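Local atomic coordinates of p-47 protein (Clostridium botulinum E1 str. 'BoNT E Beluga', PDB entry 5WIX), a protein that is of unknown function but has a tulip-domain fold like that of bactericidal/permeability-increasing protein, which suggests, without proving, binding of lipids or other apolar ligands. Residues N117-N129 with E166-T179. Numbering follows the deposited sequence.
Sequences NPHIKELKFSFGN and EKQVSYIFASLNVT
With CG anti to the carbonyl carbon in both Phe125 (chi1 -83°) and Phe173 (chi1 -77°), the two rings swing into an edge-to-face pair. Phe173 presents its CE2/CZ edge to one face of Phe125, CE2 standing over the middle of that ring; the centroids lie 4.9 Å apart and the planes are inclined at 73°. Val169 CG1 touches Phe125 CD2 obliquely, while Tyr171 CD2 lies over one face of Phe173, toward its rim. Farther along, the Phe127 ring rests against the aliphatic part of Glu166, Phe127 CD2 to Glu166 CG 3.4 Å.

The backbones pair antiparallel through Ile120-Asn177, Lys121-Leu176 and Glu122-Ser175. Leu176 N gives a hydrogen bond to Lys121 O at 2.9 Å, whereas the return bond from Lys121 N to Leu176 O is bent and weak. Leu123 N reaches Ala174 O (3.0 Å) and, one residue earlier in that chain, Phe173 N reaches Leu123 O (2.8 Å). Leu123 CB lies near Ala174 CB, and its CG sits against Phe173 CB. On the face of Glu122 and Ser175, the extended Glu122 side chain crosses Ile172 at about a right angle, Glu122 CG meeting Ile172 CG2 at 3.5 Å. At the far end Thr179 CG2 makes a CH-pi contact over a face of the His119 imidazole, 3.8 Å from its centroid.

Strand 104-113 flanks 120-125, strand 407-409 flanks 174-177, and Val34 and Tyr41 of helix 31-42 close over Phe173 and Val169. The whole is a pairing of neighbouring strands within a curled antiparallel sheet packed on a helix, the architecture of a tulip domain.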
loop_
_atom_site.group_PDB
_atom_site.type_symbol
_atom_site.label_atom_id
_atom_site.label_comp_id
_atom_site.label_asym_id
_atom_site.label_seq_id
_atom_site.Cartn_x
_atom_site.Cartn_y
_atom_site.Cartn_z
ATOM N N ASN A 117 11.361 -17.445 11.456
ATOM C CA ASN A 117 11.028 -16.190 12.123
ATOM C C ASN A 117 9.510 -16.058 12.294
ATOM O O ASN A 117 8.803 -15.770 11.327
ATOM C CB ASN A 117 11.578 -14.996 11.337
ATOM N N PRO A 118 9.002 -16.280 13.525
ATOM C CA PRO A 118 7.563 -16.184 13.817
ATOM C C PRO A 118 6.980 -14.788 13.577
ATOM O O PRO A 118 5.760 -14.662 13.426
ATOM C CB PRO A 118 7.475 -16.560 15.305
ATOM C CG PRO A 118 8.842 -16.383 15.838
ATOM C CD PRO A 118 9.766 -16.711 14.707
ATOM N N HIS A 119 7.831 -13.766 13.533
ATOM C CA HIS A 119 7.384 -12.409 13.228
ATOM C C HIS A 119 7.100 -12.216 11.738
ATOM O O HIS A 119 6.551 -11.191 11.320
ATOM C CB HIS A 119 8.414 -11.394 13.709
ATOM C CG HIS A 119 8.233 -11.001 15.140
ATOM N ND1 HIS A 119 7.144 -11.406 15.882
ATOM C CD2 HIS A 119 8.996 -10.244 15.965
ATOM C CE1 HIS A 119 7.243 -10.912 17.105
ATOM N NE2 HIS A 119 8.356 -10.207 17.182
ATOM N N ILE A 120 7.475 -13.212 10.945
ATOM C CA ILE A 120 7.090 -13.267 9.543
ATOM C C ILE A 120 5.908 -14.217 9.384
ATOM O O ILE A 120 6.061 -15.427 9.543
ATOM C CB ILE A 120 8.264 -13.722 8.648
ATOM C CG1 ILE A 120 9.275 -12.585 8.501
ATOM C CG2 ILE A 120 7.768 -14.190 7.268
ATOM C CD1 ILE A 120 10.437 -12.900 7.572
ATOM N N LYS A 121 4.731 -13.668 9.093
ATOM C CA LYS A 121 3.547 -14.497 8.861
ATOM C C LYS A 121 3.474 -14.862 7.377
ATOM O O LYS A 121 3.855 -14.071 6.513
ATOM C CB LYS A 121 2.275 -13.782 9.326
ATOM C CG LYS A 121 2.387 -13.120 10.712
ATOM C CD LYS A 121 2.864 -14.092 11.800
ATOM C CE LYS A 121 2.771 -13.485 13.200
ATOM N NZ LYS A 121 1.366 -13.284 13.662
ATOM N N GLU A 122 2.994 -16.067 7.088
ATOM C CA GLU A 122 3.147 -16.657 5.757
ATOM C C GLU A 122 1.813 -17.098 5.134
ATOM O O GLU A 122 1.015 -17.787 5.768
ATOM C CB GLU A 122 4.111 -17.842 5.849
ATOM C CG GLU A 122 4.376 -18.543 4.545
ATOM C CD GLU A 122 5.457 -19.599 4.671
ATOM O OE1 GLU A 122 6.409 -19.387 5.455
ATOM O OE2 GLU A 122 5.350 -20.644 3.994
ATOM N N LEU A 123 1.571 -16.698 3.890
ATOM C CA LEU A 123 0.282 -16.969 3.261
ATOM C C LEU A 123 0.322 -18.239 2.408
ATOM O O LEU A 123 1.030 -18.311 1.400
ATOM C CB LEU A 123 -0.168 -15.775 2.417
ATOM C CG LEU A 123 -1.551 -15.952 1.792
ATOM C CD1 LEU A 123 -2.575 -16.328 2.846
ATOM C CD2 LEU A 123 -1.992 -14.706 1.059
ATOM N N LYS A 124 -0.446 -19.241 2.826
ATOM C CA LYS A 124 -0.451 -20.541 2.166
ATOM C C LYS A 124 -1.884 -20.986 1.920
ATOM O O LYS A 124 -2.820 -20.310 2.352
ATOM C CB LYS A 124 0.301 -21.579 3.013
ATOM C CG LYS A 124 1.749 -21.198 3.325
ATOM C CD LYS A 124 2.627 -22.408 3.663
ATOM C CE LYS A 124 2.271 -23.027 5.011
ATOM N NZ LYS A 124 3.008 -24.307 5.256
ATOM N N PHE A 125 -2.058 -22.100 1.210
ATOM C CA PHE A 125 -3.363 -22.773 1.118
ATOM C C PHE A 125 -3.803 -23.288 2.479
ATOM O O PHE A 125 -2.954 -23.560 3.327
ATOM C CB PHE A 125 -3.284 -23.951 0.173
ATOM C CG PHE A 125 -3.443 -23.609 -1.272
ATOM C CD1 PHE A 125 -4.667 -23.178 -1.770
ATOM C CD2 PHE A 125 -2.388 -23.801 -2.156
ATOM C CE1 PHE A 125 -4.827 -22.902 -3.132
ATOM C CE2 PHE A 125 -2.539 -23.534 -3.514
ATOM C CZ PHE A 125 -3.762 -23.085 -4.004
ATOM N N SER A 126 -5.102 -23.472 2.699
ATOM C CA SER A 126 -5.525 -24.091 3.962
ATOM C C SER A 126 -6.826 -24.888 3.869
ATOM O O SER A 126 -7.902 -24.317 3.710
ATOM C CB SER A 126 -5.665 -23.025 5.060
ATOM O OG SER A 126 -6.940 -22.402 5.036
ATOM N N PHE A 127 -6.725 -26.208 3.993
ATOM C CA PHE A 127 -7.921 -27.048 3.981
ATOM C C PHE A 127 -8.123 -27.705 5.340
ATOM O O PHE A 127 -8.069 -28.931 5.469
ATOM C CB PHE A 127 -7.864 -28.130 2.892
ATOM C CG PHE A 127 -6.905 -27.841 1.775
ATOM C CD1 PHE A 127 -6.994 -26.677 1.037
ATOM C CD2 PHE A 127 -5.929 -28.764 1.436
ATOM C CE1 PHE A 127 -6.098 -26.428 0.003
ATOM C CE2 PHE A 127 -5.040 -28.519 0.406
ATOM C CZ PHE A 127 -5.129 -27.352 -0.313
ATOM N N GLY A 128 -8.349 -26.882 6.357
ATOM C CA GLY A 128 -8.610 -27.391 7.688
ATOM C C GLY A 128 -10.015 -27.946 7.798
ATOM O O GLY A 128 -10.430 -28.795 7.006
ATOM N N ASN A 129 -10.753 -27.455 8.786
ATOM C CA ASN A 129 -12.127 -27.880 8.991
ATOM C C ASN A 129 -12.955 -26.759 9.595
ATOM O O ASN A 129 -12.530 -26.124 10.557
ATOM C CB ASN A 129 -12.175 -29.117 9.888
ATOM C CG ASN A 129 -13.281 -30.078 9.495
ATOM O OD1 ASN A 129 -14.265 -29.690 8.859
ATOM N ND2 ASN A 129 -13.125 -31.342 9.873
ATOM N N GLU A 166 -2.915 -32.128 2.534
ATOM C CA GLU A 166 -2.849 -30.688 2.768
ATOM C C GLU A 166 -1.410 -30.206 2.899
ATOM O O GLU A 166 -0.991 -29.243 2.244
ATOM C CB GLU A 166 -3.634 -30.322 4.033
ATOM C CG GLU A 166 -3.950 -28.838 4.183
ATOM C CD GLU A 166 -2.871 -28.067 4.897
ATOM O OE1 GLU A 166 -2.091 -28.690 5.650
ATOM O OE2 GLU A 166 -2.811 -26.834 4.703
ATOM N N LYS A 167 -0.667 -30.901 3.755
ATOM C CA LYS A 167 0.717 -30.574 4.053
ATOM C C LYS A 167 1.610 -30.666 2.821
ATOM O O LYS A 167 2.628 -29.973 2.733
ATOM C CB LYS A 167 1.240 -31.497 5.158
ATOM C CG LYS A 167 0.466 -31.388 6.467
ATOM C CD LYS A 167 1.026 -32.316 7.536
ATOM C CE LYS A 167 0.368 -32.069 8.886
ATOM N NZ LYS A 167 1.004 -32.875 9.965
ATOM N N GLN A 168 1.220 -31.513 1.874
ATOM C CA GLN A 168 2.025 -31.755 0.685
ATOM C C GLN A 168 2.201 -30.498 -0.156
ATOM O O GLN A 168 3.263 -30.284 -0.742
ATOM C CB GLN A 168 1.409 -32.864 -0.163
ATOM C CG GLN A 168 2.146 -33.097 -1.458
ATOM C CD GLN A 168 2.146 -34.549 -1.860
ATOM O OE1 GLN A 168 1.749 -35.418 -1.081
ATOM N NE2 GLN A 168 2.590 -34.826 -3.084
ATOM N N VAL A 169 1.171 -29.657 -0.204
ATOM C CA VAL A 169 1.281 -28.382 -0.911
ATOM C C VAL A 169 1.647 -27.226 0.020
ATOM O O VAL A 169 0.788 -26.627 0.666
ATOM C CB VAL A 169 -0.017 -28.030 -1.631
ATOM C CG1 VAL A 169 0.166 -26.730 -2.411
ATOM C CG2 VAL A 169 -0.427 -29.165 -2.545
ATOM N N SER A 170 2.931 -26.911 0.079
ATOM C CA SER A 170 3.400 -25.870 0.978
ATOM C C SER A 170 3.738 -24.577 0.235
ATOM O O SER A 170 4.641 -23.845 0.642
ATOM C CB SER A 170 4.625 -26.365 1.760
ATOM O OG SER A 170 5.666 -26.782 0.887
ATOM N N TYR A 171 3.009 -24.286 -0.841
ATOM C CA TYR A 171 3.343 -23.129 -1.662
ATOM C C TYR A 171 3.064 -21.816 -0.954
ATOM O O TYR A 171 2.008 -21.636 -0.344
ATOM C CB TYR A 171 2.595 -23.136 -2.985
ATOM C CG TYR A 171 3.017 -21.967 -3.828
ATOM C CD1 TYR A 171 4.335 -21.850 -4.242
ATOM C CD2 TYR A 171 2.121 -20.960 -4.173
ATOM C CE1 TYR A 171 4.759 -20.774 -4.992
ATOM C CE2 TYR A 171 2.531 -19.876 -4.931
ATOM C CZ TYR A 171 3.859 -19.788 -5.337
ATOM O OH TYR A 171 4.306 -18.722 -6.089
ATOM N N ILE A 172 4.019 -20.895 -1.064
ATOM C CA ILE A 172 3.957 -19.616 -0.373
ATOM C C ILE A 172 3.490 -18.499 -1.281
ATOM O O ILE A 172 4.267 -17.987 -2.083
ATOM C CB ILE A 172 5.315 -19.219 0.168
ATOM C CG1 ILE A 172 6.013 -20.412 0.817
ATOM C CG2 ILE A 172 5.162 -18.058 1.124
ATOM C CD1 ILE A 172 7.474 -20.139 1.177
ATOM N N PHE A 173 2.232 -18.104 -1.140
ATOM C CA PHE A 173 1.668 -17.073 -2.002
ATOM C C PHE A 173 2.227 -15.685 -1.724
ATOM O O PHE A 173 2.280 -14.841 -2.616
ATOM C CB PHE A 173 0.149 -17.043 -1.863
ATOM C CG PHE A 173 -0.542 -18.153 -2.594
ATOM C CD1 PHE A 173 -0.444 -18.250 -3.966
ATOM C CD2 PHE A 173 -1.296 -19.091 -1.907
ATOM C CE1 PHE A 173 -1.073 -19.259 -4.634
ATOM C CE2 PHE A 173 -1.931 -20.102 -2.571
ATOM C CZ PHE A 173 -1.820 -20.188 -3.938
ATOM N N ALA A 174 2.632 -15.448 -0.483
ATOM C CA ALA A 174 3.226 -14.172 -0.110
ATOM C C ALA A 174 3.841 -14.264 1.269
ATOM O O ALA A 174 3.286 -14.912 2.163
ATOM C CB ALA A 174 2.193 -13.064 -0.146
ATOM N N SER A 175 4.995 -13.628 1.438
ATOM C CA SER A 175 5.567 -13.470 2.762
ATOM C C SER A 175 5.097 -12.129 3.290
ATOM O O SER A 175 5.097 -11.121 2.570
ATOM C CB SER A 175 7.088 -13.559 2.735
ATOM O OG SER A 175 7.661 -12.431 2.094
ATOM N N LEU A 176 4.643 -12.130 4.534
ATOM C CA LEU A 176 4.234 -10.901 5.177
ATOM C C LEU A 176 5.055 -10.679 6.443
ATOM O O LEU A 176 5.108 -11.543 7.322
ATOM C CB LEU A 176 2.750 -10.924 5.498
ATOM C CG LEU A 176 2.256 -9.568 5.996
ATOM C CD1 LEU A 176 0.822 -9.311 5.567
ATOM C CD2 LEU A 176 2.416 -9.454 7.508
ATOM N N ASN A 177 5.678 -9.504 6.521
ATOM C CA ASN A 177 6.645 -9.177 7.558
ATOM C C ASN A 177 6.099 -8.173 8.571
ATOM O O ASN A 177 6.086 -6.972 8.302
ATOM C CB ASN A 177 7.912 -8.611 6.898
ATOM C CG ASN A 177 9.161 -8.802 7.734
ATOM O OD1 ASN A 177 9.101 -8.957 8.953
ATOM N ND2 ASN A 177 10.311 -8.781 7.074
ATOM N N VAL A 178 5.630 -8.643 9.723
ATOM C CA VAL A 178 5.452 -7.717 10.838
ATOM C C VAL A 178 6.844 -7.503 11.411
ATOM O O VAL A 178 7.726 -8.339 11.213
ATOM C CB VAL A 178 4.498 -8.234 11.936
ATOM C CG1 VAL A 178 4.150 -7.094 12.917
ATOM C CG2 VAL A 178 3.239 -8.834 11.322
ATOM N N THR A 179 7.047 -6.391 12.104
ATOM C CA THR A 179 8.348 -6.062 12.687
ATOM C C THR A 179 9.437 -5.962 11.607
ATOM O O THR A 179 10.454 -6.664 11.648
ATOM C CB THR A 179 8.770 -7.087 13.782
ATOM O OG1 THR A 179 9.095 -8.348 13.181
ATOM C CG2 THR A 179 7.643 -7.283 14.800
#